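PDB 5E75: SusD-like protein BACOVA_02651, which binds polysaccharide at the cell surface of Bacteroides ovatus and probably mediates capture of xyloglucan before its transport into the periplasm for degradation. Local coordinates for residues M51-P54 against W55-P58; S100-E103 against A104-T107; D136-K139 against L140-P144; S401-L404 against D405-I408. One frame throughout, in Å; residues are numbered along the deposited sequence.

Contact 1: residues M51-P54 against W55-P58; sequences MYSP and WNYP. With EDO (1,2-ethanediol), chain E.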
ATOM      1  N   MET A  51       3.674  12.129  -0.661  1.00  8.46           N
ATOM      2  CA  MET A  51       4.878  12.861  -0.266  1.00  8.94           C
ATOM      3  C   MET A  51       5.728  13.136  -1.506  1.00  9.92           C
ATOM      4  O   MET A  51       5.495  12.569  -2.588  1.00 10.07           O
ATOM      5  CB  MET A  51       5.659  12.077   0.810  1.00  9.55           C
ATOM      6  CG  MET A  51       6.567  10.958   0.289  1.00  8.89           C
ATOM      7  SD  MET A  51       5.705   9.621  -0.522  1.00 10.26           S
ATOM      8  CE  MET A  51       7.087   8.730  -1.141  1.00 12.84           C
ATOM      9  N   TYR A  52       6.707  14.017  -1.346  1.00 11.01           N
ATOM     10  CA  TYR A  52       7.555  14.451  -2.445  1.00  9.55           C
ATOM     11  C   TYR A  52       8.944  14.800  -1.952  1.00 10.58           C
ATOM     12  O   TYR A  52       9.114  15.325  -0.856  1.00 11.13           O
ATOM     13  CB  TYR A  52       6.932  15.691  -3.111  1.00 11.00           C
ATOM     14  CG  TYR A  52       7.737  16.296  -4.247  1.00 11.84           C
ATOM     15  CD1 TYR A  52       7.751  15.712  -5.505  1.00 14.30           C
ATOM     16  CD2 TYR A  52       8.446  17.474  -4.074  1.00 13.16           C
ATOM     17  CE1 TYR A  52       8.469  16.266  -6.548  1.00 14.55           C
ATOM     18  CE2 TYR A  52       9.178  18.026  -5.117  1.00 15.19           C
ATOM     19  CZ  TYR A  52       9.170  17.429  -6.341  1.00 14.59           C
ATOM     20  OH  TYR A  52       9.897  17.983  -7.381  1.00 19.47           O
ATOM     21  N   SER A  53       9.929  14.479  -2.779  1.00 10.97           N
ATOM     22  CA  SER A  53      11.284  15.002  -2.643  1.00 12.11           C
ATOM     23  C   SER A  53      11.761  15.423  -4.014  1.00 11.58           C
ATOM     24  O   SER A  53      11.627  14.661  -4.968  1.00 11.96           O
ATOM     25  CB  SER A  53      12.234  13.923  -2.138  1.00 12.04           C
ATOM     26  OG  SER A  53      13.589  14.354  -2.319  1.00 13.87           O
ATOM     27  N   PRO A  54      12.373  16.609  -4.123  1.00 13.15           N
ATOM     28  CA  PRO A  54      12.904  17.023  -5.422  1.00 13.28           C
ATOM     29  C   PRO A  54      14.090  16.186  -5.883  1.00 13.25           C
ATOM     30  O   PRO A  54      14.418  16.214  -7.067  1.00 14.50           O
ATOM     31  CB  PRO A  54      13.337  18.475  -5.184  1.00 17.26           C
ATOM     32  CG  PRO A  54      13.540  18.589  -3.727  1.00 20.28           C
ATOM     33  CD  PRO A  54      12.565  17.641  -3.088  1.00 17.13           C
ATOM     34  N   TRP A  55      14.685  15.420  -4.975  1.00 12.34           N
ATOM     35  CA  TRP A  55      15.885  14.650  -5.306  1.00 12.32           C
ATOM     36  C   TRP A  55      15.672  13.144  -5.350  1.00 17.23           C
ATOM     37  O   TRP A  55      16.440  12.437  -5.997  1.00 22.74           O
ATOM     38  CB  TRP A  55      17.021  15.005  -4.349  1.00 14.24           C
ATOM     39  CG  TRP A  55      17.326  16.478  -4.374  1.00 13.65           C
ATOM     40  CD1 TRP A  55      17.855  17.185  -5.410  1.00 13.74           C
ATOM     41  CD2 TRP A  55      17.086  17.416  -3.327  1.00 16.71           C
ATOM     42  NE1 TRP A  55      17.970  18.511  -5.071  1.00 14.48           N
ATOM     43  CE2 TRP A  55      17.505  18.680  -3.794  1.00 17.16           C
ATOM     44  CE3 TRP A  55      16.554  17.311  -2.037  1.00 24.46           C
ATOM     45  CZ2 TRP A  55      17.415  19.830  -3.014  1.00 19.94           C
ATOM     46  CZ3 TRP A  55      16.465  18.454  -1.264  1.00 27.81           C
ATOM     47  CH2 TRP A  55      16.893  19.698  -1.756  1.00 30.50           C
ATOM     48  N   ASN A  56      14.638  12.654  -4.679  1.00 13.70           N
ATOM     49  CA  ASN A  56      14.379  11.221  -4.642  1.00 13.65           C
ATOM     50  C   ASN A  56      13.091  10.859  -5.365  1.00 11.04           C
ATOM     51  O   ASN A  56      11.990  11.031  -4.829  1.00 12.64           O
ATOM     52  CB  ASN A  56      14.372  10.716  -3.202  1.00 15.29           C
ATOM     53  CG  ASN A  56      15.748  10.768  -2.575  1.00 23.56           C
ATOM     54  OD1 ASN A  56      15.955  11.421  -1.554  1.00 31.37           O
ATOM     55  ND2 ASN A  56      16.699  10.094  -3.196  1.00 26.43           N
ATOM     56  N   TYR A  57      13.270  10.389  -6.600  1.00 13.29           N
ATOM     57  CA  TYR A  57      12.192   9.900  -7.470  1.00 13.86           C
ATOM     58  C   TYR A  57      11.038  10.876  -7.698  1.00 14.70           C
ATOM     59  O   TYR A  57       9.879  10.469  -7.726  1.00 13.52           O
ATOM     60  CB  TYR A  57      11.657   8.563  -6.943  1.00 13.90           C
ATOM     61  CG  TYR A  57      12.766   7.630  -6.538  1.00 18.84           C
ATOM     62  CD1 TYR A  57      13.816   7.354  -7.411  1.00 19.81           C
ATOM     63  CD2 TYR A  57      12.794   7.065  -5.275  1.00 18.61           C
ATOM     64  CE1 TYR A  57      14.851   6.509  -7.036  1.00 23.51           C
ATOM     65  CE2 TYR A  57      13.823   6.218  -4.895  1.00 25.95           C
ATOM     66  CZ  TYR A  57      14.846   5.953  -5.783  1.00 29.02           C
ATOM     67  OH  TYR A  57      15.876   5.115  -5.419  1.00 43.95           O
ATOM     68  N   PRO A  58      11.338  12.165  -7.911  1.00 11.63           N
ATOM     69  CA  PRO A  58      10.229  13.108  -8.111  1.00 12.94           C
ATOM     70  C   PRO A  58       9.413  12.790  -9.360  1.00 11.89           C
ATOM     71  O   PRO A  58       8.234  13.155  -9.450  1.00 12.05           O
ATOM     72  CB  PRO A  58      10.941  14.453  -8.267  1.00 12.75           C
ATOM     73  CG  PRO A  58      12.297  14.114  -8.736  1.00 12.80           C
ATOM     74  CD  PRO A  58      12.650  12.848  -8.016  1.00 11.59           C
TER
HETATM   75  C1  EDO E 604       8.608  11.263  -4.045  1.00 17.32           C
HETATM   76  O1  EDO E 604       9.408  12.276  -4.726  1.00 13.51           O
HETATM   77  C2  EDO E 604       8.901   9.812  -4.456  1.00 17.74           C
HETATM   78  O2  EDO E 604       8.225   9.476  -5.663  1.00 17.08           O
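The hydroxyl of S53 takes two backbone N-H groups at once: W55 N and N56 N each lie 3.1 Å from S53 OG. The N-H of W55 aims at it with an angle of 154°, that of N56 with one of 147°. With chi1 at 166°, OG lies beside the carbonyl carbon and swings forward over the turn, where the two amides converge. This is an ST turn, with the bond to N56 added to the one that defines it. S53 OG also bonds to S281 OG, which ties the turn to the loop that leads into strand 283-284, the partner of strand 51-52. Replacing S53 by an alanine would probably leave the N-H groups of W55 and N56 without their shared acceptor and let the turn open. P54 CG sits over one face of the indole, 3.6 Å from the centroid of the W55 six-membered ring and almost straight above it, a CH-pi contact. Farther along, P58 folds back against Y52 and the S53-P54 backbone: P58 CB meets Y52 CE1 at 3.5 Å, and P58 CG rests 3.4 Å from P54 O. A 1,2-ethanediol is bound by the backbone of the bend. Its O1 receives S53 N and donates to N56 O at 2.9 Å, while O2 donates to Y57 O. The diol, probably left from the crystallisation liquor, thus bridges with its two hydroxyls one N-H and two carbonyls that the turn brings together in one place.

Contact 2: residues S100-E103 against A104-T107; sequences SVSE and AAKT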
ATOM      1  N   SER A 100       3.254 -38.213   5.998  1.00 34.27           N
ATOM      2  CA  SER A 100       3.091 -37.638   7.333  1.00 32.33           C
ATOM      3  C   SER A 100       2.651 -36.163   7.343  1.00 30.76           C
ATOM      4  O   SER A 100       2.266 -35.633   8.384  1.00 29.68           O
ATOM      5  CB  SER A 100       4.368 -37.828   8.146  1.00 34.33           C
ATOM      6  OG  SER A 100       5.508 -37.586   7.345  1.00 41.61           O
ATOM      7  N   VAL A 101       2.698 -35.507   6.186  1.00 24.93           N
ATOM      8  CA  VAL A 101       2.176 -34.145   6.052  1.00 21.30           C
ATOM      9  C   VAL A 101       0.665 -34.197   5.809  1.00 17.25           C
ATOM     10  O   VAL A 101       0.191 -34.925   4.937  1.00 21.58           O
ATOM     11  CB  VAL A 101       2.869 -33.404   4.906  1.00 19.34           C
ATOM     12  CG1 VAL A 101       2.354 -31.985   4.817  1.00 18.36           C
ATOM     13  CG2 VAL A 101       4.381 -33.397   5.109  1.00 18.41           C
ATOM     14  N   SER A 102      -0.099 -33.426   6.579  1.00 14.01           N
ATOM     15  CA  SER A 102      -1.555 -33.475   6.526  1.00 13.80           C
ATOM     16  C   SER A 102      -2.145 -32.717   5.340  1.00 15.95           C
ATOM     17  O   SER A 102      -1.537 -31.786   4.815  1.00 14.32           O
ATOM     18  CB  SER A 102      -2.159 -32.891   7.806  1.00 14.70           C
ATOM     19  OG  SER A 102      -1.966 -31.480   7.871  1.00 15.59           O
ATOM     20  N   GLU A 103      -3.342 -33.111   4.926  1.00 14.97           N
ATOM     21  CA  GLU A 103      -4.042 -32.404   3.862  1.00 15.64           C
ATOM     22  C   GLU A 103      -4.355 -30.968   4.287  1.00 15.71           C
ATOM     23  O   GLU A 103      -4.301 -30.055   3.461  1.00 14.99           O
ATOM     24  CB  GLU A 103      -5.303 -33.179   3.441  1.00 19.06           C
ATOM     25  CG  GLU A 103      -6.182 -32.485   2.398  1.00 17.56           C
ATOM     26  CD  GLU A 103      -5.564 -32.439   0.999  1.00 14.41           C
ATOM     27  OE1 GLU A 103      -4.424 -32.901   0.805  1.00 17.06           O
ATOM     28  OE2 GLU A 103      -6.235 -31.918   0.088  1.00 15.49           O
ATOM     29  N   ALA A 104      -4.660 -30.740   5.560  1.00 16.32           N
ATOM     30  CA  ALA A 104      -4.865 -29.394   6.065  1.00 18.00           C
ATOM     31  C   ALA A 104      -3.639 -28.532   5.789  1.00 15.35           C
ATOM     32  O   ALA A 104      -3.759 -27.408   5.322  1.00 15.12           O
ATOM     33  CB  ALA A 104      -5.164 -29.426   7.568  1.00 21.16           C
ATOM     34  N   ALA A 105      -2.459 -29.065   6.059  1.00 12.94           N
ATOM     35  CA  ALA A 105      -1.245 -28.292   5.873  1.00 13.79           C
ATOM     36  C   ALA A 105      -0.939 -28.080   4.387  1.00 12.82           C
ATOM     37  O   ALA A 105      -0.480 -27.005   3.992  1.00 11.42           O
ATOM     38  CB  ALA A 105      -0.097 -28.961   6.566  1.00 14.09           C
ATOM     39  N   LYS A 106      -1.200 -29.083   3.563  1.00 11.32           N
ATOM     40  CA  LYS A 106      -0.905 -28.976   2.142  1.00 11.27           C
ATOM     41  C   LYS A 106      -1.776 -27.911   1.489  1.00 11.51           C
ATOM     42  O   LYS A 106      -1.283 -27.059   0.741  1.00 10.97           O
ATOM     43  CB  LYS A 106      -1.076 -30.338   1.452  1.00 12.14           C
ATOM     44  CG  LYS A 106       0.049 -31.302   1.799  1.00 13.93           C
ATOM     45  CD  LYS A 106       0.143 -32.446   0.803  1.00 23.26           C
ATOM     46  CE  LYS A 106      -0.543 -33.648   1.293  1.00 34.22           C
ATOM     47  NZ  LYS A 106      -0.393 -34.739   0.291  1.00 26.05           N
ATOM     48  N   THR A 107      -3.062 -27.938   1.793  1.00  9.83           N
ATOM     49  CA  THR A 107      -3.986 -26.967   1.234  1.00 11.31           C
ATOM     50  C   THR A 107      -3.776 -25.570   1.802  1.00 13.15           C
ATOM     51  O   THR A 107      -3.952 -24.590   1.088  1.00 10.39           O
ATOM     52  CB  THR A 107      -5.460 -27.397   1.418  1.00 13.80           C
ATOM     53  OG1 THR A 107      -5.762 -27.615   2.803  1.00 15.05           O
ATOM     54  CG2 THR A 107      -5.749 -28.681   0.635  1.00 13.88           C
TER
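S102 OG receives the N-H of A105 at 3.1 Å with an N-H...O angle of 153°, while the carbonyl of the same residue, S102 O, receives K106 N at 3.0 Å. One serine thus serves two of the amides at the start of helix 103-125, one through its side chain and one through its backbone. The OG atom gets there because chi1 is 70°, which sets it between the backbone N and the carbonyl carbon and turns it over the helix end. It has a further partner in D17 OD2 of helix 17-24, so the hydroxyl joins two helices. A valine in place of S102 would probably leave A105 N without its capping acceptor and D17 without this hydroxyl. The next acceptor, E103 O, receives T107 N at 3.0 Å in a nearly straight bond of 171°. T107 OG1 lies 2.9 Å from the same E103 O, but A104 O is also within reach at 3.2 Å, and a single proton cannot be assigned to either. The E103 carboxylate lies against methyl T107 CG2, with OE2 3.3 Å away; its other oxygen, OE1, stays 4.5 Å from K106 NZ, beyond a salt bridge. V101 CG1 lies against K106 CG at 3.9 Å, while V101 also leans on L20 of helix 17-24. The pattern is that of a serine N-cap, with V101 and the aliphatic part of K106 in the two positions a hydrophobic staple would use, one before the cap and one in the first turn.

Contact 3: residues D136-K139 against L140-P144; sequences DNQK and LVDNP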
ATOM      1  N   ASP A 136       3.334 -22.019 -14.298  1.00 12.41           N
ATOM      2  CA  ASP A 136       4.376 -23.042 -14.466  1.00 13.85           C
ATOM      3  C   ASP A 136       5.710 -22.345 -14.683  1.00 12.47           C
ATOM      4  O   ASP A 136       5.986 -21.841 -15.770  1.00 11.81           O
ATOM      5  CB  ASP A 136       4.043 -23.930 -15.675  1.00 15.60           C
ATOM      6  CG  ASP A 136       5.009 -25.094 -15.846  1.00 18.08           C
ATOM      7  OD1 ASP A 136       6.063 -25.109 -15.190  1.00 18.74           O
ATOM      8  OD2 ASP A 136       4.689 -26.007 -16.639  1.00 25.54           O
ATOM      9  N   ASN A 137       6.533 -22.322 -13.646  1.00 10.85           N
ATOM     10  CA  ASN A 137       7.840 -21.685 -13.739  1.00 10.89           C
ATOM     11  C   ASN A 137       8.698 -22.280 -14.853  1.00 12.43           C
ATOM     12  O   ASN A 137       9.496 -21.573 -15.445  1.00 14.13           O
ATOM     13  CB  ASN A 137       8.615 -21.804 -12.432  1.00 12.17           C
ATOM     14  CG  ASN A 137       8.046 -20.948 -11.324  1.00 11.75           C
ATOM     15  OD1 ASN A 137       7.267 -20.019 -11.565  1.00 12.23           O
ATOM     16  ND2 ASN A 137       8.462 -21.231 -10.103  1.00 11.95           N
ATOM     17  N   GLN A 138       8.530 -23.570 -15.138  1.00 12.92           N
ATOM     18  CA  GLN A 138       9.357 -24.218 -16.153  1.00 14.66           C
ATOM     19  C   GLN A 138       9.075 -23.678 -17.542  1.00 16.63           C
ATOM     20  O   GLN A 138       9.981 -23.599 -18.374  1.00 14.33           O
ATOM     21  CB  GLN A 138       9.157 -25.732 -16.142  1.00 13.99           C
ATOM     22  CG  GLN A 138      10.081 -26.474 -17.134  1.00 11.60           C
ATOM     23  CD  GLN A 138      11.559 -26.205 -16.875  1.00 13.09           C
ATOM     24  OE1 GLN A 138      12.364 -26.003 -17.799  1.00 16.07           O
ATOM     25  NE2 GLN A 138      11.915 -26.174 -15.628  1.00 10.65           N
ATOM     26  N   LYS A 139       7.824 -23.303 -17.809  1.00 16.20           N
ATOM     27  CA  LYS A 139       7.496 -22.702 -19.092  1.00 16.03           C
ATOM     28  C   LYS A 139       8.291 -21.429 -19.310  1.00 15.74           C
ATOM     29  O   LYS A 139       8.755 -21.166 -20.413  1.00 15.74           O
ATOM     30  CB  LYS A 139       5.990 -22.436 -19.212  1.00 16.78           C
ATOM     31  CG  LYS A 139       5.184 -23.695 -19.397  1.00 23.92           C
ATOM     32  CD  LYS A 139       3.736 -23.404 -19.769  1.00 31.74           C
ATOM     33  CE  LYS A 139       3.014 -24.690 -20.135  1.00 35.63           C
ATOM     34  NZ  LYS A 139       1.595 -24.473 -20.555  1.00 40.20           N
ATOM     35  N   LEU A 140       8.468 -20.647 -18.244  1.00 17.32           N
ATOM     36  CA  LEU A 140       9.225 -19.402 -18.302  1.00 20.25           C
ATOM     37  C   LEU A 140      10.706 -19.632 -18.546  1.00 19.03           C
ATOM     38  O   LEU A 140      11.380 -18.860 -19.210  1.00 19.55           O
ATOM     39  CB  LEU A 140       9.091 -18.658 -16.972  1.00 24.82           C
ATOM     40  CG  LEU A 140       8.358 -17.331 -16.854  1.00 30.11           C
ATOM     41  CD1 LEU A 140       8.887 -16.659 -15.583  1.00 33.36           C
ATOM     42  CD2 LEU A 140       8.521 -16.432 -18.073  1.00 25.93           C
ATOM     43  N   VAL A 141      11.222 -20.704 -17.971  1.00 15.68           N
ATOM     44  CA  VAL A 141      12.626 -21.034 -18.121  1.00 15.65           C
ATOM     45  C   VAL A 141      12.888 -21.475 -19.560  1.00 15.43           C
ATOM     46  O   VAL A 141      13.865 -21.059 -20.183  1.00 19.99           O
ATOM     47  CB  VAL A 141      13.030 -22.140 -17.127  1.00 17.82           C
ATOM     48  CG1 VAL A 141      14.462 -22.604 -17.371  1.00 20.04           C
ATOM     49  CG2 VAL A 141      12.860 -21.659 -15.701  1.00 19.22           C
ATOM     50  N   ASP A 142      12.011 -22.323 -20.083  1.00 17.09           N
ATOM     51  CA  ASP A 142      12.180 -22.868 -21.428  1.00 14.01           C
ATOM     52  C   ASP A 142      11.996 -21.819 -22.522  1.00 22.47           C
ATOM     53  O   ASP A 142      12.695 -21.849 -23.534  1.00 22.81           O
ATOM     54  CB  ASP A 142      11.213 -24.030 -21.653  1.00 14.05           C
ATOM     55  CG  ASP A 142      11.653 -25.314 -20.945  1.00 12.08           C
ATOM     56  OD1 ASP A 142      12.867 -25.483 -20.721  1.00 14.73           O
ATOM     57  OD2 ASP A 142      10.781 -26.126 -20.614  1.00 14.57           O
ATOM     58  N   ASN A 143      11.056 -20.897 -22.345  1.00 19.69           N
ATOM     59  CA  ASN A 143      10.976 -19.784 -23.282  1.00 24.51           C
ATOM     60  C   ASN A 143      10.483 -18.534 -22.590  1.00 16.23           C
ATOM     61  O   ASN A 143       9.282 -18.390 -22.347  1.00 19.38           O
ATOM     62  CB  ASN A 143      10.079 -20.094 -24.469  1.00 26.53           C
ATOM     63  CG  ASN A 143      10.118 -18.993 -25.529  1.00 26.78           C
ATOM     64  OD1 ASN A 143      10.951 -18.066 -25.483  1.00 19.80           O
ATOM     65  ND2 ASN A 143       9.215 -19.094 -26.499  1.00 34.67           N
ATOM     66  N   PRO A 144      11.419 -17.633 -22.276  1.00 19.91           N
ATOM     67  CA  PRO A 144      11.052 -16.403 -21.577  1.00 15.82           C
ATOM     68  C   PRO A 144      10.359 -15.404 -22.488  1.00 18.57           C
ATOM     69  O   PRO A 144       9.803 -14.436 -21.979  1.00 18.13           O
ATOM     70  CB  PRO A 144      12.406 -15.862 -21.106  1.00 25.42           C
ATOM     71  CG  PRO A 144      13.372 -16.375 -22.077  1.00 29.70           C
ATOM     72  CD  PRO A 144      12.876 -17.706 -22.509  1.00 23.08           C
TER
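D142 lies one turn after Q138, and its side chain runs back along the helix toward that residue. Starting at the root, D142 CB stands 3.5 Å from Q138 O, the acceptor that takes D142 N at 2.9 Å with an N-H...O angle of 163°. With chi1 at -76°, CG lies anti to the carbonyl carbon and the carboxylate is turned back toward the N-terminal end of the helix. At the tip, D142 OD2 comes to 3.6 Å from Q138 CG. The glutamine reaches it by leaving the backbone with CG anti to N and then bending at chi2 (58°), so that the two side chains cross obliquely. Beside this pair, the methyl V141 CG2 rests 3.4 Å from N137 O, the carbonyl that accepts V141 N. The carbonyl of K139 takes N143 N at 3.0 Å, the last of these rungs, and N143 then leaves helical geometry. N137 fixes the helix to its surroundings, its amide bonding to N87 and to T84 O of helix 70-95, and R146 reaches back to N143 O. At the start D136 OD1 receives Q138 N at 2.9 Å, met from above the carboxylate plane. Helix 137-142 is thus a short surface helix of under two turns, begun by an aspartate N-cap whose bond to the second residue after it makes an Asx turn.

Contact 4: residues S401-L404 against D405-I408; sequences SITL and DDII
I402 and I407 meet at their ends on the packed side, I402 CD1 4.0 Å from I407 CD1, at the start of helix 404-415. The I402 branch can reach because chi1 of 60° sets CG1 between the backbone N and the carbonyl carbon. L404 CG and I408 CD1 make a second apolar pair at 4.1 Å. L372 of helix 360-372 touches L404 and I407, and W428 of helix 421-431 touches L404 and I408. The other side is polar and looser: a carboxylate, a water and the more exposed D405, which forms a salt bridge to K435. D406 OD2 receives T403 N at 2.9 Å with an angle of 157°, on the anti side of the carboxylate and 17° out of its plane; T403 OG1 adds a weak bond to the same oxygen at 3.4 Å. A water donates to D406 OD2 at 2.6 Å and to S401 O at 3.0 Å, bridging the carboxylate and the incoming loop. The gathered donors would probably favour the charged form of D406, as would K399, whose NZ forms a long, weak ion pair with D406 OD1. T403 O meanwhile receives I407 N at 3.1 Å. The carboxylate bond from the N3 position to the N-cap amide is the one a capping box uses, and the isoleucine pair just outside and inside the cap is the hydrophobic staple that often accompanies it.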
ATOM      1  N   SER A 401     -24.055  11.307   5.572  1.00 15.20           N
ATOM      2  CA  SER A 401     -24.105  10.822   4.197  1.00 14.59           C
ATOM      3  C   SER A 401     -22.710  10.945   3.595  1.00 15.44           C
ATOM      4  O   SER A 401     -21.939  11.823   3.987  1.00 16.30           O
ATOM      5  CB  SER A 401     -25.113  11.627   3.382  1.00 18.44           C
ATOM      6  OG  SER A 401     -24.638  12.926   3.132  1.00 24.19           O
ATOM      7  N   ILE A 402     -22.376  10.049   2.666  1.00 12.93           N
ATOM      8  CA  ILE A 402     -21.088  10.108   1.984  1.00 13.84           C
ATOM      9  C   ILE A 402     -21.248  10.023   0.484  1.00 12.99           C
ATOM     10  O   ILE A 402     -22.210   9.422  -0.027  1.00 14.03           O
ATOM     11  CB  ILE A 402     -20.114   8.990   2.453  1.00 14.00           C
ATOM     12  CG1 ILE A 402     -20.672   7.592   2.187  1.00 12.05           C
ATOM     13  CG2 ILE A 402     -19.805   9.158   3.934  1.00 14.24           C
ATOM     14  CD1 ILE A 402     -19.716   6.453   2.573  1.00 14.81           C
ATOM     15  N   THR A 403     -20.295  10.639  -0.205  1.00 12.10           N
ATOM     16  CA  THR A 403     -20.156  10.536  -1.643  1.00 11.49           C
ATOM     17  C   THR A 403     -18.804   9.888  -1.971  1.00 11.44           C
ATOM     18  O   THR A 403     -17.984   9.622  -1.076  1.00 11.02           O
ATOM     19  CB  THR A 403     -20.156  11.915  -2.309  1.00 12.93           C
ATOM     20  OG1 THR A 403     -18.953  12.609  -1.961  1.00 14.82           O
ATOM     21  CG2 THR A 403     -21.367  12.762  -1.880  1.00 14.44           C
ATOM     22  N   LEU A 404     -18.558   9.647  -3.253  1.00 10.97           N
ATOM     23  CA  LEU A 404     -17.270   9.109  -3.669  1.00 11.06           C
ATOM     24  C   LEU A 404     -16.146  10.071  -3.245  1.00 11.44           C
ATOM     25  O   LEU A 404     -15.061   9.632  -2.848  1.00 10.64           O
ATOM     26  CB  LEU A 404     -17.247   8.845  -5.172  1.00 11.03           C
ATOM     27  CG  LEU A 404     -15.946   8.216  -5.689  1.00 13.83           C
ATOM     28  CD1 LEU A 404     -15.703   6.826  -5.092  1.00 15.59           C
ATOM     29  CD2 LEU A 404     -15.947   8.171  -7.207  1.00 14.29           C
ATOM     30  N   ASP A 405     -16.383  11.376  -3.308  1.00 10.13           N
ATOM     31  CA  ASP A 405     -15.364  12.328  -2.888  1.00  9.97           C
ATOM     32  C   ASP A 405     -15.001  12.173  -1.412  1.00  9.49           C
ATOM     33  O   ASP A 405     -13.833  12.322  -1.036  1.00  9.53           O
ATOM     34  CB  ASP A 405     -15.815  13.764  -3.171  1.00 11.02           C
ATOM     35  CG  ASP A 405     -15.819  14.095  -4.645  1.00 16.16           C
ATOM     36  OD1 ASP A 405     -15.076  13.462  -5.426  1.00 16.03           O
ATOM     37  OD2 ASP A 405     -16.581  15.015  -5.023  1.00 20.87           O
ATOM     38  N   ASP A 406     -15.975  11.854  -0.575  1.00 10.31           N
ATOM     39  CA  ASP A 406     -15.708  11.616   0.839  1.00  9.63           C
ATOM     40  C   ASP A 406     -14.860  10.362   1.009  1.00 10.13           C
ATOM     41  O   ASP A 406     -13.975  10.322   1.859  1.00 10.36           O
ATOM     42  CB  ASP A 406     -17.006  11.443   1.634  1.00 11.80           C
ATOM     43  CG  ASP A 406     -17.824  12.702   1.710  1.00 13.44           C
ATOM     44  OD1 ASP A 406     -17.270  13.760   2.078  1.00 15.72           O
ATOM     45  OD2 ASP A 406     -19.031  12.625   1.403  1.00 15.05           O
ATOM     46  N   ILE A 407     -15.127   9.346   0.196  1.00 10.48           N
ATOM     47  CA  ILE A 407     -14.379   8.095   0.275  1.00 10.70           C
ATOM     48  C   ILE A 407     -12.939   8.279  -0.184  1.00  9.28           C
ATOM     49  O   ILE A 407     -12.011   7.759   0.453  1.00  8.79           O
ATOM     50  CB  ILE A 407     -15.079   6.981  -0.517  1.00  9.74           C
ATOM     51  CG1 ILE A 407     -16.413   6.687   0.172  1.00 14.31           C
ATOM     52  CG2 ILE A 407     -14.210   5.733  -0.597  1.00 11.16           C
ATOM     53  CD1 ILE A 407     -17.318   5.719  -0.538  1.00 15.55           C
ATOM     54  N   ILE A 408     -12.734   9.038  -1.252  1.00  8.36           N
ATOM     55  CA  ILE A 408     -11.386   9.305  -1.741  1.00  8.58           C
ATOM     56  C   ILE A 408     -10.568   9.991  -0.643  1.00  9.00           C
ATOM     57  O   ILE A 408      -9.432   9.607  -0.367  1.00 10.22           O
ATOM     58  CB  ILE A 408     -11.387  10.145  -3.041  1.00  9.52           C
ATOM     59  CG1 ILE A 408     -11.984   9.321  -4.185  1.00  9.28           C
ATOM     60  CG2 ILE A 408      -9.971  10.628  -3.382  1.00  9.72           C
ATOM     61  CD1 ILE A 408     -12.325  10.153  -5.439  1.00 12.43           C
TER
HETATM   62  O   HOH W   1     -20.953  14.145   2.398  1.00 29.46           O

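How the contacts relate
All four contacts are local; contacts 2 and 4 open helices 103-125 and 404-415, and contact 3 spans the whole of helix 137-142. Their caps differ: a serine hydroxyl in contact 2, an aspartate bonding two residues on in contact 3, and a carboxylate from inside the first turn in contact 4. Contact 1 instead joins strand 51-52 to helix 58-62 through a serine-centred bend holding a diol. Contacts 2 and 3 lie at the surface, their centres 28 Å apart, and are largely polar; contacts 1 and 4 are partly buried, and contact 4 adds an isoleucine and leucine core. No two touch: even contacts 1 and 4 keep about 13 Å between nearest atoms.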